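Local coordinates for odorant-binding protein 2a (Homo sapiens, PDB 4RUN) that binds and carries small hydrophobic volatile molecules in nasal mucus, favouring aldehydes and large fatty acids, at residues V96-D101 with Q133-S138. The protein carries 2 engineered substitutions. Residues are numbered along the deposited sequence; the frame is centred on the assembly and turned at random.
Engineered in segment 96-101: Ser99 (natural residue Cys).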
loop_
_atom_site.group_PDB
_atom_site.type_symbol
_atom_site.label_atom_id
_atom_site.label_comp_id
_atom_site.label_asym_id
_atom_site.label_seq_id
_atom_site.Cartn_x
_atom_site.Cartn_y
_atom_site.Cartn_z
ATOM N N VAL A 96 -2.497 -3.705 -7.223
ATOM C CA VAL A 96 -3.125 -2.839 -6.231
ATOM C C VAL A 96 -3.081 -3.491 -4.860
ATOM O O VAL A 96 -3.367 -4.673 -4.720
ATOM C CB VAL A 96 -4.576 -2.534 -6.588
ATOM C CG1 VAL A 96 -5.256 -1.766 -5.466
ATOM C CG2 VAL A 96 -4.613 -1.742 -7.878
ATOM N N PHE A 97 -2.698 -2.702 -3.862
ATOM C CA PHE A 97 -2.611 -3.146 -2.487
ATOM C C PHE A 97 -3.745 -2.444 -1.770
ATOM O O PHE A 97 -3.691 -1.250 -1.514
ATOM C CB PHE A 97 -1.251 -2.744 -1.939
ATOM C CG PHE A 97 -1.038 -3.049 -0.496
ATOM C CD1 PHE A 97 -1.474 -2.160 0.494
ATOM C CD2 PHE A 97 -0.325 -4.175 -0.120
ATOM C CE1 PHE A 97 -1.237 -2.422 1.830
ATOM C CE2 PHE A 97 -0.083 -4.438 1.214
ATOM C CZ PHE A 97 -0.539 -3.560 2.191
ATOM N N TYR A 98 -4.791 -3.199 -1.482
ATOM C CA TYR A 98 -6.016 -2.669 -0.904
ATOM C C TYR A 98 -6.049 -3.124 0.541
ATOM O O TYR A 98 -5.781 -4.294 0.808
ATOM C CB TYR A 98 -7.207 -3.224 -1.697
ATOM C CG TYR A 98 -8.558 -2.679 -1.308
ATOM C CD1 TYR A 98 -8.816 -1.310 -1.328
ATOM C CD2 TYR A 98 -9.606 -3.543 -0.947
ATOM C CE1 TYR A 98 -10.069 -0.808 -0.974
ATOM C CE2 TYR A 98 -10.866 -3.055 -0.596
ATOM C CZ TYR A 98 -11.096 -1.685 -0.609
ATOM O OH TYR A 98 -12.344 -1.201 -0.268
ATOM N N SER A 99 -6.310 -2.215 1.477
ATOM C CA SER A 99 -6.369 -2.589 2.886
ATOM C C SER A 99 -7.666 -2.121 3.537
ATOM O O SER A 99 -8.168 -1.029 3.256
ATOM C CB SER A 99 -5.156 -2.041 3.655
ATOM O OG SER A 99 -5.357 -0.707 4.110
ATOM N N LYS A 100 -8.201 -2.967 4.406
ATOM C CA LYS A 100 -9.362 -2.640 5.227
ATOM C C LYS A 100 -8.925 -2.786 6.694
ATOM O O LYS A 100 -8.510 -3.875 7.114
ATOM C CB LYS A 100 -10.521 -3.590 4.903
ATOM C CG LYS A 100 -10.994 -3.558 3.452
ATOM C CD LYS A 100 -12.162 -4.511 3.217
ATOM C CE LYS A 100 -13.478 -3.895 3.659
ATOM N NZ LYS A 100 -14.614 -4.849 3.806
ATOM N N ASP A 101 -8.980 -1.687 7.453
ATOM C CA ASP A 101 -8.447 -1.646 8.824
ATOM C C ASP A 101 -9.546 -1.352 9.857
ATOM O O ASP A 101 -10.125 -0.263 9.887
ATOM C CB ASP A 101 -7.342 -0.578 8.867
ATOM C CG ASP A 101 -6.328 -0.760 10.006
ATOM O OD1 ASP A 101 -6.420 -1.707 10.812
ATOM O OD2 ASP A 101 -5.419 0.096 10.094
ATOM N N GLN A 133 -12.352 3.997 -8.159
ATOM C CA GLN A 133 -13.722 4.513 -8.217
ATOM C C GLN A 133 -14.781 3.415 -8.164
ATOM O O GLN A 133 -15.860 3.610 -7.596
ATOM C CB GLN A 133 -13.911 5.338 -9.482
ATOM C CG GLN A 133 -13.101 6.622 -9.483
ATOM C CD GLN A 133 -13.110 7.320 -10.828
ATOM O OE1 GLN A 133 -13.011 6.670 -11.879
ATOM N NE2 GLN A 133 -13.212 8.652 -10.807
ATOM N N HIS A 134 -14.468 2.281 -8.795
ATOM C CA HIS A 134 -15.289 1.061 -8.753
ATOM C C HIS A 134 -15.587 0.686 -7.308
ATOM O O HIS A 134 -16.713 0.315 -6.983
ATOM C CB HIS A 134 -14.540 -0.082 -9.476
ATOM C CG HIS A 134 -15.317 -1.359 -9.646
ATOM N ND1 HIS A 134 -14.832 -2.575 -9.207
ATOM C CD2 HIS A 134 -16.510 -1.624 -10.233
ATOM C CE1 HIS A 134 -15.701 -3.527 -9.493
ATOM N NE2 HIS A 134 -16.728 -2.977 -10.114
ATOM N N LYS A 135 -14.581 0.817 -6.441
ATOM C CA LYS A 135 -14.713 0.444 -5.032
ATOM C C LYS A 135 -15.286 1.529 -4.109
ATOM O O LYS A 135 -15.240 1.376 -2.894
ATOM C CB LYS A 135 -13.357 -0.020 -4.490
ATOM C CG LYS A 135 -12.808 -1.260 -5.178
ATOM C CD LYS A 135 -11.580 -1.780 -4.440
ATOM C CE LYS A 135 -10.946 -2.972 -5.146
ATOM N NZ LYS A 135 -11.895 -4.065 -5.535
ATOM N N GLY A 136 -15.818 2.615 -4.664
ATOM C CA GLY A 136 -16.445 3.667 -3.860
ATOM C C GLY A 136 -15.536 4.804 -3.401
ATOM O O GLY A 136 -16.019 5.825 -2.903
ATOM N N LEU A 137 -14.226 4.644 -3.565
ATOM C CA LEU A 137 -13.268 5.715 -3.243
ATOM C C LEU A 137 -13.257 6.773 -4.367
ATOM O O LEU A 137 -13.889 6.580 -5.408
ATOM C CB LEU A 137 -11.861 5.134 -2.983
ATOM C CG LEU A 137 -11.714 4.193 -1.771
ATOM C CD1 LEU A 137 -10.378 3.454 -1.764
ATOM C CD2 LEU A 137 -11.927 4.936 -0.454
ATOM N N SER A 138 -12.574 7.894 -4.136
ATOM C CA SER A 138 -12.666 9.066 -5.021
ATOM C C SER A 138 -11.344 9.482 -5.659
ATOM O O SER A 138 -10.287 9.393 -5.033
ATOM C CB SER A 138 -13.228 10.243 -4.221
ATOM O OG SER A 138 -13.416 11.389 -5.034
#
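With CG trans to the backbone N (chi1 -175°), the Tyr98 ring reaches from strand 95-103 toward the turn after helix 122-134. From that turn Lys135 comes to meet it: its CG lies anti to its own carbonyl carbon, the chain runs extended as far as CE, and a bend at chi4 (-49°) turns only the terminal NZ. The straight run carries the methylene CD over one face of the phenol ring, 3.9 Å from the ring centroid of Tyr98 and displaced toward the rim on the CE1 and CZ side, a CH-pi contact. The ammonium stands higher over the same face, Lys135 NZ lying 5.4 Å from the centroid of the Tyr98 ring, so any cation-pi attraction is weak at most. Lysine suits this partly exposed place because its methylenes can cover an aromatic face; the same side chain also touches Gln87 on the adjoining strand.

Leu137 approaches the ring at its edge, near the ring plane, with CD1 4.3 Å from Tyr98 CE1. Tyrosine's broad flat ring thus serves both partners, a face for lysine and an edge for leucine, whose branched apolar end also packs on Val132 of the helix. Gly136, between the two, adopts a positive phi (91°) at which a side chain would press on the preceding carbonyl O, and its N donates to Gln133 O, closing the turn. No hydrogen bond links the two segments. Two residues before Tyr98, Val96 packs against Phe128 and Leu131, extending the join. The turn after a helix packed outside an antiparallel beta-barrel meets the wall here, as in the lipocalin fold.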